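Choline kinase (PDB 3MES) probably phosphorylates choline, and possibly ethanolamine, with ATP as the phosphate donor. Local coordinates at residues Phe264-Gln276 and Ala299-Ser311. Residues are numbered along the deposited sequence; the frame is centred on the assembly and turned at random.
With MG (magnesium ion), chain M; PT3 (N-propyl-tartramic acid), chain L; DME (decamethonium ion), chain K.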
ATOM      1  N   PHE B 264      -1.761  -9.033  17.854  1.00 16.37           N
ATOM      2  CA  PHE B 264      -0.484  -8.449  18.242  1.00 16.25           C
ATOM      3  C   PHE B 264      -0.409  -7.009  17.743  1.00 16.09           C
ATOM      4  O   PHE B 264      -0.198  -6.757  16.555  1.00 16.08           O
ATOM      5  CB  PHE B 264       0.704  -9.267  17.734  1.00 16.27           C
ATOM      6  CG  PHE B 264       2.009  -8.880  18.372  1.00 16.54           C
ATOM      7  CD1 PHE B 264       2.453  -9.526  19.515  1.00 16.96           C
ATOM      8  CD2 PHE B 264       2.774  -7.851  17.849  1.00 16.67           C
ATOM      9  CE1 PHE B 264       3.648  -9.165  20.115  1.00 17.22           C
ATOM     10  CE2 PHE B 264       3.971  -7.486  18.442  1.00 16.94           C
ATOM     11  CZ  PHE B 264       4.408  -8.142  19.577  1.00 16.93           C
ATOM     12  N   ALA B 265      -0.586  -6.069  18.663  1.00 15.99           N
ATOM     13  CA  ALA B 265      -0.722  -4.663  18.308  1.00 15.96           C
ATOM     14  C   ALA B 265       0.607  -3.918  18.337  1.00 15.98           C
ATOM     15  O   ALA B 265       1.529  -4.295  19.058  1.00 15.84           O
ATOM     16  CB  ALA B 265      -1.723  -3.991  19.227  1.00 15.77           C
ATOM     17  N   HIS B 266       0.690  -2.857  17.541  1.00 16.05           N
ATOM     18  CA  HIS B 266       1.840  -1.965  17.553  1.00 16.02           C
ATOM     19  C   HIS B 266       1.805  -1.106  18.814  1.00 16.09           C
ATOM     20  O   HIS B 266       2.810  -0.978  19.519  1.00 16.00           O
ATOM     21  CB  HIS B 266       1.827  -1.072  16.313  1.00 16.12           C
ATOM     22  CG  HIS B 266       3.040  -0.204  16.182  1.00 16.13           C
ATOM     23  ND1 HIS B 266       3.180   0.987  16.862  1.00 15.79           N
ATOM     24  CD2 HIS B 266       4.168  -0.355  15.449  1.00 15.97           C
ATOM     25  CE1 HIS B 266       4.343   1.534  16.552  1.00 15.97           C
ATOM     26  NE2 HIS B 266       4.962   0.739  15.697  1.00 16.26           N
ATOM     27  N   ASN B 267       0.644  -0.511  19.076  1.00 16.05           N
ATOM     28  CA  ASN B 267       0.389   0.211  20.324  1.00 16.08           C
ATOM     29  C   ASN B 267       0.934   1.639  20.383  1.00 16.21           C
ATOM     30  O   ASN B 267       0.814   2.313  21.405  1.00 16.33           O
ATOM     31  CB  ASN B 267       0.885  -0.601  21.524  1.00 15.99           C
ATOM     32  CG  ASN B 267      -0.032  -1.767  21.858  1.00 15.85           C
ATOM     33  OD1 ASN B 267      -1.250  -1.672  21.711  1.00 15.45           O
ATOM     34  ND2 ASN B 267       0.551  -2.871  22.311  1.00 15.20           N
ATOM     35  N   ASP B 268       1.523   2.103  19.287  1.00 16.42           N
ATOM     36  CA  ASP B 268       2.093   3.443  19.244  1.00 16.61           C
ATOM     37  C   ASP B 268       2.273   3.874  17.800  1.00 16.71           C
ATOM     38  O   ASP B 268       3.230   4.576  17.464  1.00 16.82           O
ATOM     39  CB  ASP B 268       3.446   3.471  19.964  1.00 16.61           C
ATOM     40  CG  ASP B 268       4.045   4.868  20.040  1.00 16.77           C
ATOM     41  OD1 ASP B 268       3.277   5.850  20.107  1.00 16.46           O
ATOM     42  OD2 ASP B 268       5.290   4.980  20.044  1.00 17.23           O
ATOM     43  N   LEU B 269       1.354   3.445  16.944  1.00 16.71           N
ATOM     44  CA  LEU B 269       1.482   3.709  15.518  1.00 16.95           C
ATOM     45  C   LEU B 269       1.122   5.151  15.186  1.00 17.10           C
ATOM     46  O   LEU B 269       0.059   5.426  14.634  1.00 17.33           O
ATOM     47  CB  LEU B 269       0.626   2.736  14.703  1.00 16.90           C
ATOM     48  CG  LEU B 269       0.979   2.640  13.216  1.00 16.78           C
ATOM     49  CD1 LEU B 269       2.452   2.295  13.032  1.00 16.50           C
ATOM     50  CD2 LEU B 269       0.096   1.621  12.513  1.00 16.32           C
ATOM     51  N   GLN B 270       2.020   6.066  15.537  1.00 17.31           N
ATOM     52  CA  GLN B 270       1.856   7.484  15.228  1.00 17.41           C
ATOM     53  C   GLN B 270       2.617   7.840  13.946  1.00 17.33           C
ATOM     54  O   GLN B 270       3.416   7.043  13.456  1.00 17.35           O
ATOM     55  CB  GLN B 270       2.290   8.342  16.427  1.00 17.36           C
ATOM     56  CG  GLN B 270       2.972   9.655  16.088  1.00 17.72           C
ATOM     57  CD  GLN B 270       4.437   9.666  16.489  1.00 17.56           C
ATOM     58  OE1 GLN B 270       4.895   8.794  17.223  1.00 17.85           O
ATOM     59  NE2 GLN B 270       5.172  10.663  16.019  1.00 17.58           N
ATOM     60  N   GLU B 271       2.356   9.022  13.397  1.00 17.35           N
ATOM     61  CA  GLU B 271       2.877   9.374  12.074  1.00 17.44           C
ATOM     62  C   GLU B 271       4.403   9.301  11.965  1.00 17.37           C
ATOM     63  O   GLU B 271       4.941   8.920  10.926  1.00 17.30           O
ATOM     64  CB  GLU B 271       2.369  10.748  11.624  1.00 17.48           C
ATOM     65  CG  GLU B 271       2.825  11.913  12.490  1.00 17.88           C
ATOM     66  CD  GLU B 271       1.988  12.069  13.742  1.00 18.55           C
ATOM     67  OE1 GLU B 271       2.291  12.972  14.548  1.00 18.95           O
ATOM     68  OE2 GLU B 271       1.028  11.289  13.920  1.00 19.02           O
ATOM     69  N   ASN B 272       5.097   9.667  13.035  1.00 17.39           N
ATOM     70  CA  ASN B 272       6.557   9.624  13.032  1.00 17.36           C
ATOM     71  C   ASN B 272       7.108   8.201  13.053  1.00 17.35           C
ATOM     72  O   ASN B 272       8.307   7.987  12.868  1.00 17.21           O
ATOM     73  CB  ASN B 272       7.124  10.447  14.187  1.00 17.25           C
ATOM     74  CG  ASN B 272       6.913  11.934  13.991  1.00 17.37           C
ATOM     75  OD1 ASN B 272       7.359  12.508  12.999  1.00 17.55           O
ATOM     76  ND2 ASN B 272       6.227  12.568  14.938  1.00 17.01           N
ATOM     77  N   ASN B 273       6.226   7.229  13.273  1.00 17.40           N
ATOM     78  CA  ASN B 273       6.621   5.824  13.248  1.00 17.43           C
ATOM     79  C   ASN B 273       6.178   5.127  11.966  1.00 17.59           C
ATOM     80  O   ASN B 273       6.223   3.898  11.855  1.00 17.62           O
ATOM     81  CB  ASN B 273       6.096   5.093  14.482  1.00 17.41           C
ATOM     82  CG  ASN B 273       6.904   5.408  15.720  1.00 17.09           C
ATOM     83  OD1 ASN B 273       8.057   5.824  15.624  1.00 16.47           O
ATOM     84  ND2 ASN B 273       6.305   5.215  16.890  1.00 16.37           N
ATOM     85  N   LEU B 274       5.756   5.931  10.998  1.00 17.71           N
ATOM     86  CA  LEU B 274       5.402   5.435   9.679  1.00 17.96           C
ATOM     87  C   LEU B 274       6.273   6.125   8.636  1.00 18.17           C
ATOM     88  O   LEU B 274       6.072   7.299   8.326  1.00 18.21           O
ATOM     89  CB  LEU B 274       3.921   5.698   9.389  1.00 17.88           C
ATOM     90  CG  LEU B 274       2.928   4.944  10.276  1.00 17.65           C
ATOM     91  CD1 LEU B 274       1.567   5.636  10.291  1.00 17.06           C
ATOM     92  CD2 LEU B 274       2.804   3.486   9.835  1.00 16.78           C
ATOM     93  N   LEU B 275       7.248   5.391   8.108  1.00 18.36           N
ATOM     94  CA  LEU B 275       8.163   5.943   7.116  1.00 18.64           C
ATOM     95  C   LEU B 275       7.677   5.664   5.697  1.00 18.84           C
ATOM     96  O   LEU B 275       7.373   4.525   5.345  1.00 18.85           O
ATOM     97  CB  LEU B 275       9.571   5.375   7.307  1.00 18.61           C
ATOM     98  CG  LEU B 275      10.159   5.500   8.712  1.00 18.70           C
ATOM     99  CD1 LEU B 275      11.608   5.020   8.739  1.00 18.65           C
ATOM    100  CD2 LEU B 275      10.055   6.934   9.204  1.00 18.79           C
ATOM    101  N   GLN B 276       7.602   6.712   4.888  1.00 19.17           N
ATOM    102  CA  GLN B 276       7.165   6.570   3.507  1.00 19.65           C
ATOM    103  C   GLN B 276       8.352   6.281   2.598  1.00 19.90           C
ATOM    104  O   GLN B 276       9.058   7.195   2.176  1.00 19.83           O
ATOM    105  CB  GLN B 276       6.439   7.832   3.036  1.00 19.63           C
ATOM    106  CG  GLN B 276       6.192   7.867   1.540  1.00 19.88           C
ATOM    107  CD  GLN B 276       5.078   6.935   1.108  1.00 20.30           C
ATOM    108  OE1 GLN B 276       5.288   6.026   0.306  1.00 20.19           O
ATOM    109  NE2 GLN B 276       3.884   7.156   1.642  1.00 20.15           N
ATOM    110  N   ALA B 299      -7.880   2.639  17.414  1.00 14.93           N
ATOM    111  CA  ALA B 299      -8.332   3.879  18.039  1.00 15.04           C
ATOM    112  C   ALA B 299      -7.158   4.792  18.386  1.00 15.09           C
ATOM    113  O   ALA B 299      -7.266   6.017  18.301  1.00 15.05           O
ATOM    114  CB  ALA B 299      -9.171   3.585  19.277  1.00 14.98           C
ATOM    115  N   ASN B 300      -6.034   4.196  18.773  1.00 15.12           N
ATOM    116  CA  ASN B 300      -4.838   4.982  19.068  1.00 15.30           C
ATOM    117  C   ASN B 300      -4.310   5.688  17.828  1.00 15.25           C
ATOM    118  O   ASN B 300      -3.922   6.853  17.884  1.00 15.37           O
ATOM    119  CB  ASN B 300      -3.730   4.121  19.671  1.00 15.32           C
ATOM    120  CG  ASN B 300      -2.513   4.939  20.053  1.00 15.53           C
ATOM    121  OD1 ASN B 300      -2.519   5.650  21.059  1.00 16.13           O
ATOM    122  ND2 ASN B 300      -1.464   4.853  19.245  1.00 15.59           N
ATOM    123  N   TYR B 301      -4.288   4.971  16.711  1.00 15.30           N
ATOM    124  CA  TYR B 301      -3.887   5.565  15.445  1.00 15.38           C
ATOM    125  C   TYR B 301      -4.832   6.706  15.071  1.00 15.58           C
ATOM    126  O   TYR B 301      -4.389   7.783  14.660  1.00 15.68           O
ATOM    127  CB  TYR B 301      -3.854   4.512  14.336  1.00 15.35           C
ATOM    128  CG  TYR B 301      -3.789   5.112  12.951  1.00 15.41           C
ATOM    129  CD1 TYR B 301      -2.602   5.643  12.456  1.00 15.12           C
ATOM    130  CD2 TYR B 301      -4.916   5.157  12.141  1.00 14.81           C
ATOM    131  CE1 TYR B 301      -2.543   6.202  11.193  1.00 14.77           C
ATOM    132  CE2 TYR B 301      -4.865   5.710  10.880  1.00 14.75           C
ATOM    133  CZ  TYR B 301      -3.680   6.233  10.411  1.00 14.65           C
ATOM    134  OH  TYR B 301      -3.638   6.784   9.154  1.00 14.38           O
ATOM    135  N   PHE B 302      -6.133   6.474  15.218  1.00 15.53           N
ATOM    136  CA  PHE B 302      -7.112   7.517  14.933  1.00 15.69           C
ATOM    137  C   PHE B 302      -6.833   8.765  15.763  1.00 15.84           C
ATOM    138  O   PHE B 302      -6.973   9.885  15.277  1.00 15.95           O
ATOM    139  CB  PHE B 302      -8.546   7.026  15.183  1.00 15.58           C
ATOM    140  CG  PHE B 302      -9.055   6.068  14.144  1.00 15.35           C
ATOM    141  CD1 PHE B 302      -8.433   5.962  12.913  1.00 15.88           C
ATOM    142  CD2 PHE B 302     -10.175   5.291  14.388  1.00 15.66           C
ATOM    143  CE1 PHE B 302      -8.904   5.086  11.951  1.00 15.83           C
ATOM    144  CE2 PHE B 302     -10.656   4.416  13.430  1.00 15.35           C
ATOM    145  CZ  PHE B 302     -10.021   4.313  12.210  1.00 15.67           C
ATOM    146  N   CYS B 303      -6.426   8.568  17.014  1.00 16.03           N
ATOM    147  CA  CYS B 303      -6.184   9.688  17.923  1.00 16.24           C
ATOM    148  C   CYS B 303      -4.993  10.552  17.513  1.00 16.44           C
ATOM    149  O   CYS B 303      -4.987  11.762  17.748  1.00 16.42           O
ATOM    150  CB  CYS B 303      -5.986   9.192  19.355  1.00 16.24           C
ATOM    151  SG  CYS B 303      -7.508   8.767  20.228  1.00 16.30           S
ATOM    152  N   GLU B 304      -3.980   9.929  16.921  1.00 16.73           N
ATOM    153  CA  GLU B 304      -2.773  10.653  16.531  1.00 16.93           C
ATOM    154  C   GLU B 304      -3.074  11.668  15.437  1.00 17.21           C
ATOM    155  O   GLU B 304      -2.251  12.533  15.136  1.00 17.32           O
ATOM    156  CB  GLU B 304      -1.679   9.684  16.083  1.00 16.90           C
ATOM    157  CG  GLU B 304      -1.033   8.919  17.223  1.00 16.70           C
ATOM    158  CD  GLU B 304      -0.239   9.822  18.148  1.00 16.76           C
ATOM    159  OE1 GLU B 304      -0.031  11.003  17.793  1.00 16.39           O
ATOM    160  OE2 GLU B 304       0.176   9.353  19.228  1.00 16.69           O
ATOM    161  N   TYR B 305      -4.254  11.560  14.841  1.00 17.53           N
ATOM    162  CA  TYR B 305      -4.701  12.552  13.874  1.00 17.94           C
ATOM    163  C   TYR B 305      -4.720  13.927  14.531  1.00 18.24           C
ATOM    164  O   TYR B 305      -4.600  14.950  13.857  1.00 18.30           O
ATOM    165  CB  TYR B 305      -6.095  12.202  13.345  1.00 17.88           C
ATOM    166  CG  TYR B 305      -6.088  11.232  12.183  1.00 17.48           C
ATOM    167  CD1 TYR B 305      -6.467  11.641  10.911  1.00 17.06           C
ATOM    168  CD2 TYR B 305      -5.696   9.913  12.358  1.00 17.24           C
ATOM    169  CE1 TYR B 305      -6.460  10.761   9.847  1.00 16.81           C
ATOM    170  CE2 TYR B 305      -5.687   9.026  11.299  1.00 16.92           C
ATOM    171  CZ  TYR B 305      -6.069   9.454  10.048  1.00 16.92           C
ATOM    172  OH  TYR B 305      -6.057   8.572   8.990  1.00 17.12           O
ATOM    173  N   ILE B 306      -4.853  13.933  15.852  1.00 18.63           N
ATOM    174  CA  ILE B 306      -5.024  15.166  16.616  1.00 19.07           C
ATOM    175  C   ILE B 306      -3.705  15.794  17.066  1.00 19.45           C
ATOM    176  O   ILE B 306      -3.632  17.003  17.284  1.00 19.44           O
ATOM    177  CB  ILE B 306      -5.888  14.919  17.868  1.00 19.03           C
ATOM    178  CG1 ILE B 306      -7.278  14.414  17.467  1.00 19.10           C
ATOM    179  CG2 ILE B 306      -5.981  16.183  18.709  1.00 18.88           C
ATOM    180  CD1 ILE B 306      -8.076  13.826  18.623  1.00 18.87           C
ATOM    181  N   TYR B 307      -2.664  14.978  17.202  1.00 19.93           N
ATOM    182  CA  TYR B 307      -1.420  15.454  17.805  1.00 20.37           C
ATOM    183  C   TYR B 307      -0.255  15.564  16.828  1.00 20.75           C
ATOM    184  O   TYR B 307       0.162  14.584  16.212  1.00 20.81           O
ATOM    185  CB  TYR B 307      -1.060  14.592  19.017  1.00 20.23           C
ATOM    186  CG  TYR B 307      -2.244  14.409  19.932  1.00 19.96           C
ATOM    187  CD1 TYR B 307      -2.677  15.444  20.751  1.00 19.57           C
ATOM    188  CD2 TYR B 307      -2.957  13.219  19.950  1.00 19.40           C
ATOM    189  CE1 TYR B 307      -3.775  15.290  21.576  1.00 19.23           C
ATOM    190  CE2 TYR B 307      -4.057  13.058  20.772  1.00 18.96           C
ATOM    191  CZ  TYR B 307      -4.462  14.097  21.581  1.00 18.76           C
ATOM    192  OH  TYR B 307      -5.555  13.941  22.401  1.00 18.66           O
ATOM    193  N   ASP B 308       0.256  16.783  16.696  1.00 21.40           N
ATOM    194  CA  ASP B 308       1.390  17.071  15.834  1.00 22.00           C
ATOM    195  C   ASP B 308       2.601  17.361  16.709  1.00 22.33           C
ATOM    196  O   ASP B 308       2.626  18.357  17.427  1.00 22.39           O
ATOM    197  CB  ASP B 308       1.075  18.278  14.952  1.00 22.05           C
ATOM    198  CG  ASP B 308       2.096  18.490  13.853  1.00 22.45           C
ATOM    199  OD1 ASP B 308       2.911  17.577  13.601  1.00 23.09           O
ATOM    200  OD2 ASP B 308       2.079  19.573  13.236  1.00 22.67           O
ATOM    201  N   TYR B 309       3.600  16.485  16.653  1.00 22.86           N
ATOM    202  CA  TYR B 309       4.796  16.631  17.479  1.00 23.40           C
ATOM    203  C   TYR B 309       5.933  17.308  16.721  1.00 23.88           C
ATOM    204  O   TYR B 309       7.098  17.183  17.094  1.00 24.02           O
ATOM    205  CB  TYR B 309       5.254  15.269  18.014  1.00 23.29           C
ATOM    206  CG  TYR B 309       4.118  14.414  18.531  1.00 23.06           C
ATOM    207  CD1 TYR B 309       3.430  14.764  19.685  1.00 22.76           C
ATOM    208  CD2 TYR B 309       3.729  13.264  17.860  1.00 22.70           C
ATOM    209  CE1 TYR B 309       2.387  13.990  20.157  1.00 22.76           C
ATOM    210  CE2 TYR B 309       2.692  12.485  18.323  1.00 22.62           C
ATOM    211  CZ  TYR B 309       2.023  12.851  19.471  1.00 22.66           C
ATOM    212  OH  TYR B 309       0.985  12.074  19.933  1.00 22.74           O
ATOM    213  N   CYS B 310       5.589  18.025  15.656  1.00 24.49           N
ATOM    214  CA  CYS B 310       6.580  18.769  14.884  1.00 25.03           C
ATOM    215  C   CYS B 310       6.457  20.268  15.126  1.00 25.36           C
ATOM    216  O   CYS B 310       6.243  21.041  14.196  1.00 25.42           O
ATOM    217  CB  CYS B 310       6.443  18.470  13.392  1.00 25.04           C
ATOM    218  SG  CYS B 310       7.031  16.838  12.904  1.00 25.22           S
ATOM    219  N   SER B 311       6.586  20.667  16.387  1.00 25.83           N
ATOM    220  CA  SER B 311       6.546  22.071  16.767  1.00 26.25           C
ATOM    221  C   SER B 311       7.830  22.418  17.511  1.00 26.59           C
ATOM    222  O   SER B 311       8.333  21.617  18.301  1.00 26.62           O
ATOM    223  CB  SER B 311       5.328  22.347  17.648  1.00 26.24           C
ATOM    224  OG  SER B 311       5.220  23.723  17.966  1.00 26.46           O
TER
HETATM  225 MG    MG M 429      -0.001  12.376  15.757  1.00 18.04          MG
HETATM  226  O1  PT3 L 428       9.294   5.745  20.774  1.00 32.44           O
HETATM  227  O11 PT3 L 428      10.082   6.325  22.782  1.00 32.11           O
HETATM  228  C1  PT3 L 428       9.501   6.561  21.699  1.00 32.70           C
HETATM  229  C2  PT3 L 428       8.971   7.975  21.484  1.00 33.02           C
HETATM  230  O2  PT3 L 428       9.345   8.828  22.570  1.00 33.39           O
HETATM  231  C3  PT3 L 428       7.451   7.889  21.384  1.00 33.22           C
HETATM  232  O3  PT3 L 428       6.842   8.696  22.394  1.00 33.81           O
HETATM  233  C4  PT3 L 428       7.055   8.381  20.000  1.00 32.98           C
HETATM  234  O41 PT3 L 428       6.105   7.882  19.403  1.00 32.87           O
HETATM  235  N4  PT3 L 428       7.838   9.342  19.514  1.00 32.71           N
HETATM  236  C41 PT3 L 428       7.621   9.929  18.183  1.00 32.96           C
HETATM  237  C42 PT3 L 428       8.377  11.254  18.071  1.00 32.60           C
HETATM  238  C43 PT3 L 428       7.416  12.408  17.784  1.00 32.10           C
HETATM  239  N1  DME K 427      10.512  15.159  16.713  1.00 35.08           N
HETATM  240  C2  DME K 427      10.947  15.291  18.113  1.00 34.56           C
HETATM  241  C3  DME K 427      10.352  14.154  18.951  1.00 34.08           C
HETATM  242  C4  DME K 427      10.454  14.464  20.449  1.00 33.74           C
HETATM  243  C5  DME K 427       9.920  13.306  21.300  1.00 33.38           C
HETATM  244  C6  DME K 427       8.398  13.167  21.166  1.00 32.78           C
HETATM  245  C7  DME K 427       7.692  13.441  22.498  1.00 32.13           C
HETATM  246  C8  DME K 427       6.882  12.225  22.956  1.00 31.75           C
HETATM  247  C9  DME K 427       5.425  12.312  22.497  1.00 31.30           C
HETATM  248  C10 DME K 427       4.922  10.947  22.019  1.00 30.85           C
HETATM  249  C11 DME K 427       3.441  10.761  22.351  1.00 30.49           C
HETATM  250  N12 DME K 427       3.002   9.410  21.965  1.00 30.30           N
HETATM  251  C13 DME K 427      10.279  16.494  16.136  1.00 34.83           C
HETATM  252  C14 DME K 427      11.560  14.469  15.944  1.00 34.96           C
HETATM  253  C15 DME K 427       9.263  14.382  16.657  1.00 34.87           C
HETATM  254  C16 DME K 427       3.255   9.188  20.534  1.00 30.11           C
HETATM  255  C17 DME K 427       3.748   8.417  22.752  1.00 29.74           C
HETATM  256  C18 DME K 427       1.558   9.281  22.225  1.00 30.07           C
HETATM  257  O   HOH W   1       0.966   6.527  19.694  1.00 12.42           O
HETATM  258  O   HOH W   2      -1.642   2.638  17.594  1.00  7.07           O
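Glu304 OE1 is gripped twice, by a magnesium ion at 2.5 Å that it shares with Glu271 and by the hydroxyl of Tyr309, whose OH donates to its syn lone pair over 2.6 Å. The ion joins the two segments: Glu271 meets it with both carboxylate oxygens, OE2 at 2.4 Å and OE1 more loosely at 2.7 Å, and the main-chain O atoms of Glu304 and Tyr307 also bind it, each 2.3 Å away. Glu271 gets there because CG lies between its backbone N and carbonyl carbon (chi1 64°) and the chain bends at chi2. The metal probably offsets the repulsion between the two carboxylates. A water joins Glu304 OE2 to Asn300 ND2, its very short approach to Asp268 OD1 being doubtful, and a second water accepts from Asn300 ND2 and Leu269 N; Ser367 and Trp371 hold Asn300 OD1. Leu269 O meets the edge of the Tyr301 ring at CD1 (3.4 Å). Decamethonium lays C9, a chain methylene, over one face of Tyr309, while its N-methyl C18 sits 3.3 Å from Glu304 OE2. Ring against alkyl chain and carboxylate beside the ammonium methyls are consistent with a choline-binding pocket whose acidic wall magnesium fixes by joining Glu271 to Glu304 and Tyr307.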